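Hemin degrading factor (Pseudomonas aeruginosa, PDB 4MF9) binds heme, takes part in its trafficking and probably also degrades it. Local coordinates at residues A[44-47]-A[48-51]; A[144-147]-A[148-152]; A[325-328]-A[329-333]. All blocks are in the same frame, centred on the assembly; numbering follows the deposited sequence.

Interactions 2 and 3 are the same kind of tight β-hairpin turn, one in each HemS/ChuX domain and each in a different antiparallel β-structure, with centres about 19 Å apart. In both, an aspartate carboxylate ties the turn while water meets its second oxygen. Each is partly buried; interaction 2 has the more enclosed turn, with Asp146 and Gly149 buried, while Pro328, Asp329 and Glu331 of interaction 3 are exposed. Interaction 1 is different in kind, a helix start capped by side chains. It leans on interaction 2: Gly48 N probably donates to Gly149 O at 2.8 Å, and Val51 CG2 packs on Phe145 CZ. Interaction 3 stands apart from both, beside the heme.

Interaction 1: A[44-47]-A[48-51]; sequences QVSE and GELV
A capping box between Ser46 and Glu49 starts helix 47-52. Ser46 is the N-cap, and its OG takes the amide of Glu49 at 3.2 Å from Glu49 N. Glu49 returns the favour through OE1, which lies 3.0 Å from Ser46 N along an almost straight bond (165° at the hydrogen). The same Glu49 OE1 receives the Ser46 hydroxyl, OG to OE1 2.8 Å, on its anti lone pair, whereas Ser46 N approaches from above the carboxylate plane. Two donors therefore hold OE1 in place and help set the carboxylate's rotation. With chi1 at 70°, Ser46 OG sits between its own N and carbonyl carbon, facing the first turn; Glu49 CG lies beside its own N (chi1 -77°), which points the extended chain back to Ser46. The N-terminal end of the helix would probably steady the carboxylate's negative charge. Ordinary helical bonds follow, Leu50 N to Ser46 O at 3.1 Å and Val51 N to Glu47 O at 2.9 Å. Glu47 heads elsewhere, to a salt bridge with Lys154 on strand 151-157, while Leu50 lies against Ala40 of helix 36-42. That preceding helix ends in a Schellman motif at Gln44, so this is a short helix-to-helix connection closed by a classic N-terminal capping box.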
loop_
_atom_site.group_PDB
_atom_site.type_symbol
_atom_site.label_atom_id
_atom_site.label_comp_id
_atom_site.label_asym_id
_atom_site.label_seq_id
_atom_site.Cartn_x
_atom_site.Cartn_y
_atom_site.Cartn_z
ATOM N N GLN A 44 21.720 -8.475 -2.423
ATOM C CA GLN A 44 21.238 -9.046 -3.621
ATOM C C GLN A 44 20.230 -10.169 -3.446
ATOM O O GLN A 44 20.200 -11.067 -4.195
ATOM C CB GLN A 44 22.442 -9.445 -4.445
ATOM C CG GLN A 44 22.150 -10.078 -5.776
ATOM C CD GLN A 44 21.952 -9.078 -6.904
ATOM O OE1 GLN A 44 21.496 -9.451 -7.983
ATOM N NE2 GLN A 44 22.245 -7.821 -6.638
ATOM N N VAL A 45 19.369 -10.059 -2.478
ATOM C CA VAL A 45 18.252 -10.987 -2.286
ATOM C C VAL A 45 16.936 -10.246 -2.065
ATOM O O VAL A 45 16.920 -9.026 -1.898
ATOM C CB VAL A 45 18.482 -11.943 -1.085
ATOM C CG1 VAL A 45 19.712 -12.815 -1.302
ATOM C CG2 VAL A 45 18.591 -11.160 0.219
ATOM N N SER A 46 15.831 -10.981 -2.057
ATOM C CA SER A 46 14.547 -10.382 -1.715
ATOM C C SER A 46 14.437 -10.214 -0.200
ATOM O O SER A 46 15.116 -10.914 0.561
ATOM C CB SER A 46 13.402 -11.243 -2.225
ATOM O OG SER A 46 13.316 -12.455 -1.501
ATOM N N GLU A 47 13.595 -9.276 0.236
ATOM C CA GLU A 47 13.328 -9.091 1.659
ATOM C C GLU A 47 12.756 -10.365 2.270
ATOM O O GLU A 47 13.053 -10.694 3.416
ATOM C CB GLU A 47 12.368 -7.914 1.886
ATOM C CG GLU A 47 12.212 -7.518 3.362
ATOM C CD GLU A 47 11.365 -6.270 3.557
ATOM O OE1 GLU A 47 10.893 -5.694 2.546
ATOM O OE2 GLU A 47 11.179 -5.858 4.727
ATOM N N GLY A 48 11.939 -11.083 1.497
ATOM C CA GLY A 48 11.354 -12.332 1.954
ATOM C C GLY A 48 12.393 -13.380 2.332
ATOM O O GLY A 48 12.264 -14.048 3.359
ATOM N N GLU A 49 13.402 -13.496 1.503
ATOM C CA GLU A 49 14.517 -14.377 1.734
ATOM C C GLU A 49 15.287 -13.976 2.975
ATOM O O GLU A 49 15.617 -14.784 3.771
ATOM C CB GLU A 49 15.424 -14.355 0.561
ATOM C CG GLU A 49 14.937 -15.146 -0.594
ATOM C CD GLU A 49 15.761 -14.889 -1.845
ATOM O OE1 GLU A 49 15.499 -13.903 -2.569
ATOM O OE2 GLU A 49 16.699 -15.654 -2.038
ATOM N N LEU A 50 15.482 -12.683 3.120
ATOM C CA LEU A 50 16.202 -12.112 4.259
ATOM C C LEU A 50 15.476 -12.458 5.553
ATOM O O LEU A 50 16.091 -12.937 6.513
ATOM C CB LEU A 50 16.334 -10.591 4.121
ATOM C CG LEU A 50 17.652 -9.914 4.527
ATOM C CD1 LEU A 50 17.510 -8.404 4.644
ATOM C CD2 LEU A 50 18.185 -10.466 5.819
ATOM N N VAL A 51 14.165 -12.232 5.574
ATOM C CA VAL A 51 13.351 -12.578 6.740
ATOM C C VAL A 51 13.380 -14.085 7.040
ATOM O O VAL A 51 13.489 -14.497 8.198
ATOM C CB VAL A 51 11.898 -12.068 6.577
ATOM C CG1 VAL A 51 11.032 -12.535 7.736
ATOM C CG2 VAL A 51 11.876 -10.543 6.476
#

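Interaction 2: A[144-147]-A[148-152]; sequences VFDQ and QGVAV
The Phe145 ring turns one edge to the backbone of the returning strand, with Val150 C near its plane, while Gly149 O and Ala151 CA approach obliquely on CD1, each 3.5 Å from that atom. Farther along, Phe145 CE1 touches Ala151 CB at 3.9 Å. The carboxylate of Asp146 is a second flat group, and both its faces are used: Gln148 N and Val150 N reach OD1 from opposite faces, Gln148 N at 2.9 Å and Val150 N at 3.0 Å. A chi1 of 67° sets the carboxylate over the turn, alongside Val150. Its OD2 accepts from two waters, one of which also donates to Ala151 O, while the other takes the amide NE2 of Gln148. Backbone bonds close the loop: Gly149 N to Asp146 O, from above that carbonyl's plane, then Asp146 N to Val150 O, and Val152 N to Val144 O at 2.7 Å. Val144 CG1 packs on Val152 CB, and Trp124 of strand 124-133 touches both valines. Gly149 has positive phi (85°), where a side chain would collide with the carbonyl O of Gln148. Asp146 with Gln148 makes an Asx turn, and the whole is a type I turn with a G1 bulge, the tight connection of hairpin 138-157.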
loop_
_atom_site.group_PDB
_atom_site.type_symbol
_atom_site.label_atom_id
_atom_site.label_comp_id
_atom_site.label_asym_id
_atom_site.label_seq_id
_atom_site.Cartn_x
_atom_site.Cartn_y
_atom_site.Cartn_z
ATOM N N VAL A 144 4.272 -10.145 5.626
ATOM C CA VAL A 144 3.819 -10.949 4.495
ATOM C C VAL A 144 4.613 -10.605 3.241
ATOM O O VAL A 144 4.869 -9.422 2.968
ATOM C CB VAL A 144 2.302 -10.720 4.228
ATOM C CG1 VAL A 144 1.846 -11.517 3.004
ATOM C CG2 VAL A 144 1.485 -11.123 5.450
ATOM N N PHE A 145 4.963 -11.630 2.462
ATOM C CA PHE A 145 5.740 -11.454 1.233
ATOM C C PHE A 145 5.113 -12.142 0.018
ATOM O O PHE A 145 4.420 -13.159 0.160
ATOM C CB PHE A 145 7.179 -11.933 1.464
ATOM C CG PHE A 145 7.859 -11.205 2.587
ATOM C CD1 PHE A 145 8.530 -10.010 2.349
ATOM C CD2 PHE A 145 7.785 -11.688 3.890
ATOM C CE1 PHE A 145 9.137 -9.317 3.384
ATOM C CE2 PHE A 145 8.392 -10.989 4.936
ATOM C CZ PHE A 145 9.065 -9.803 4.677
ATOM N N ASP A 146 5.342 -11.574 -1.170
ATOM C CA ASP A 146 4.711 -12.074 -2.399
ATOM C C ASP A 146 5.538 -13.156 -3.108
ATOM O O ASP A 146 6.570 -13.582 -2.597
ATOM C CB ASP A 146 4.314 -10.926 -3.362
ATOM C CG ASP A 146 5.506 -10.173 -3.943
ATOM O OD1 ASP A 146 6.625 -10.715 -3.996
ATOM O OD2 ASP A 146 5.314 -9.010 -4.378
ATOM N N GLN A 147 5.127 -13.547 -4.299
ATOM C CA GLN A 147 5.782 -14.592 -5.009
ATOM C C GLN A 147 7.229 -14.298 -5.331
ATOM O O GLN A 147 7.984 -15.200 -5.613
ATOM C CB GLN A 147 5.035 -14.905 -6.261
ATOM C CG GLN A 147 4.615 -16.314 -6.291
ATOM C CD GLN A 147 3.670 -16.579 -5.237
ATOM O OE1 GLN A 147 3.802 -17.533 -4.550
ATOM N NE2 GLN A 147 2.711 -15.728 -5.094
ATOM N N GLN A 148 7.598 -13.029 -5.350
ATOM C CA GLN A 148 8.971 -12.617 -5.653
ATOM C C GLN A 148 9.777 -12.278 -4.397
ATOM O O GLN A 148 10.935 -11.844 -4.486
ATOM C CB GLN A 148 8.982 -11.439 -6.635
ATOM C CG GLN A 148 8.514 -11.813 -8.056
ATOM C CD GLN A 148 7.022 -12.078 -8.141
ATOM O OE1 GLN A 148 6.593 -13.191 -8.450
ATOM N NE2 GLN A 148 6.224 -11.054 -7.880
ATOM N N GLY A 149 9.163 -12.453 -3.230
ATOM C CA GLY A 149 9.834 -12.123 -1.977
ATOM C C GLY A 149 9.730 -10.659 -1.565
ATOM O O GLY A 149 10.348 -10.234 -0.580
ATOM N N VAL A 150 8.944 -9.878 -2.306
ATOM C CA VAL A 150 8.780 -8.457 -1.989
ATOM C C VAL A 150 7.704 -8.298 -0.930
ATOM O O VAL A 150 6.690 -8.989 -0.969
ATOM C CB VAL A 150 8.381 -7.646 -3.238
ATOM C CG1 VAL A 150 8.483 -6.151 -2.961
ATOM C CG2 VAL A 150 9.268 -8.035 -4.416
ATOM N N ALA A 151 7.915 -7.396 0.021
ATOM C CA ALA A 151 6.924 -7.187 1.075
ATOM C C ALA A 151 5.546 -6.866 0.520
ATOM O O ALA A 151 5.403 -6.070 -0.423
ATOM C CB ALA A 151 7.371 -6.087 2.013
ATOM N N VAL A 152 4.530 -7.472 1.118
ATOM C CA VAL A 152 3.153 -7.173 0.752
ATOM C C VAL A 152 2.548 -6.194 1.754
ATOM O O VAL A 152 1.992 -5.152 1.378
ATOM C CB VAL A 152 2.298 -8.458 0.682
ATOM C CG1 VAL A 152 0.845 -8.104 0.664
ATOM C CG2 VAL A 152 2.643 -9.242 -0.546
HETATM O O HOH W 1 4.687 -6.706 -3.197
HETATM O O HOH W 2 6.614 -8.447 -6.697
#

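Interaction 3: A[325-328]-A[329-333]; sequences AFDP and DGELI
Asp327 carries this turn, and its CB starts 4.0 Å from Ile333 CD1, on the strand that comes back. A chi1 near 68° tips the carboxylate into the turn, where Asp327 CG is 3.6 Å from both Asp329 N and Glu331 O. Asp327 OD1 then collects two amides: Asp329 N at 2.7 Å and Glu331 N at 3.1 Å, arriving from opposite faces of the carboxylate plane, each well out of it. Asp327 OD2 runs beside Glu331 CB and accepts from a water at 3.0 Å. That water also donates to Asp329 OD2 at 2.8 Å, so one molecule bridges two carboxylates and probably eases the repulsion between them.

Three backbone bonds close the same turn: Gly330 N to Asp327 O, Asp327 N to Glu331 O, and Ile333 N to Ala325 O. Gly330 has positive phi, and a CB there would run into the carbonyl of Asp329. An Asx turn at Asp327 thus ties a type I turn with a G1 bulge. Beyond it, Phe326 and Leu332 form a non-hydrogen-bonded pair with their side chains alongside one another. Leu332 CD2 makes an off-centre CH-pi contact, 4.2 Å from the centroid of the Phe326 ring and 29° from its normal. The same phenylalanine touches Arg228, a heme-binding residue on helix 228-235, and the side chain of Leu332 is about 6 Å from the bound heme. The β-hairpin of strands 320-326 and 332-338 therefore makes its tight reversal beside the heme pocket.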
loop_
_atom_site.group_PDB
_atom_site.type_symbol
_atom_site.label_atom_id
_atom_site.label_comp_id
_atom_site.label_asym_id
_atom_site.label_seq_id
_atom_site.Cartn_x
_atom_site.Cartn_y
_atom_site.Cartn_z
ATOM N N ALA A 325 -0.822 9.943 -8.512
ATOM C CA ALA A 325 0.605 10.110 -8.772
ATOM C C ALA A 325 1.192 8.777 -9.231
ATOM O O ALA A 325 0.914 7.724 -8.644
ATOM C CB ALA A 325 1.299 10.596 -7.528
ATOM N N PHE A 326 1.991 8.802 -10.262
ATOM C CA PHE A 326 2.607 7.656 -10.841
ATOM C C PHE A 326 4.136 7.749 -10.887
ATOM O O PHE A 326 4.674 8.814 -11.040
ATOM C CB PHE A 326 2.131 7.447 -12.244
ATOM C CG PHE A 326 0.630 7.335 -12.361
ATOM C CD1 PHE A 326 -0.158 8.448 -12.453
ATOM C CD2 PHE A 326 0.024 6.109 -12.370
ATOM C CE1 PHE A 326 -1.510 8.349 -12.593
ATOM C CE2 PHE A 326 -1.335 5.996 -12.475
ATOM C CZ PHE A 326 -2.102 7.116 -12.563
ATOM N N ASP A 327 4.789 6.608 -10.775
ATOM C CA ASP A 327 6.225 6.488 -10.978
ATOM C C ASP A 327 6.592 6.323 -12.456
ATOM O O ASP A 327 5.693 6.266 -13.251
ATOM C CB ASP A 327 6.805 5.376 -10.131
ATOM C CG ASP A 327 6.371 4.032 -10.553
ATOM O OD1 ASP A 327 5.986 3.810 -11.679
ATOM O OD2 ASP A 327 6.470 3.160 -9.726
ATOM N N PRO A 328 7.868 6.173 -12.778
ATOM C CA PRO A 328 8.295 6.025 -14.148
ATOM C C PRO A 328 7.825 4.744 -14.789
ATOM O O PRO A 328 7.983 4.642 -15.945
ATOM C CB PRO A 328 9.820 6.082 -14.067
ATOM C CG PRO A 328 10.071 7.006 -12.986
ATOM C CD PRO A 328 8.952 6.775 -11.974
ATOM N N ASP A 329 7.331 3.805 -14.024
ATOM C CA ASP A 329 6.869 2.539 -14.598
ATOM C C ASP A 329 5.363 2.529 -14.868
ATOM O O ASP A 329 4.813 1.529 -15.344
ATOM C CB ASP A 329 7.257 1.361 -13.706
ATOM C CG ASP A 329 8.756 1.194 -13.587
ATOM O OD1 ASP A 329 9.470 1.487 -14.572
ATOM O OD2 ASP A 329 9.215 0.774 -12.502
ATOM N N GLY A 330 4.702 3.645 -14.576
ATOM C CA GLY A 330 3.266 3.739 -14.787
ATOM C C GLY A 330 2.461 3.205 -13.617
ATOM O O GLY A 330 1.233 3.094 -13.703
ATOM N N GLU A 331 3.141 2.887 -12.517
ATOM C CA GLU A 331 2.447 2.367 -11.344
ATOM C C GLU A 331 2.039 3.490 -10.396
ATOM O O GLU A 331 2.762 4.477 -10.240
ATOM C CB GLU A 331 3.311 1.332 -10.616
ATOM C CG GLU A 331 3.619 0.078 -11.428
ATOM C CD GLU A 331 2.394 -0.802 -11.675
ATOM O OE1 GLU A 331 1.902 -1.440 -10.719
ATOM O OE2 GLU A 331 1.928 -0.871 -12.830
ATOM N N LEU A 332 0.917 3.346 -9.745
ATOM C CA LEU A 332 0.387 4.294 -8.820
ATOM C C LEU A 332 1.208 4.371 -7.500
ATOM O O LEU A 332 1.342 3.398 -6.788
ATOM C CB LEU A 332 -0.970 3.835 -8.435
ATOM C CG LEU A 332 -2.240 4.375 -9.036
ATOM C CD1 LEU A 332 -3.427 3.612 -8.512
ATOM C CD2 LEU A 332 -2.385 5.843 -8.859
ATOM N N ILE A 333 1.747 5.545 -7.189
ATOM C CA ILE A 333 2.287 5.815 -5.870
ATOM C C ILE A 333 1.320 6.030 -4.723
ATOM O O ILE A 333 1.364 5.409 -3.680
ATOM C CB ILE A 333 3.304 6.985 -5.955
ATOM C CG1 ILE A 333 4.425 6.668 -6.930
ATOM C CG2 ILE A 333 3.797 7.419 -4.610
ATOM C CD1 ILE A 333 5.162 7.860 -7.441
HETATM O O HOH W 3 7.226 0.369 -10.584
#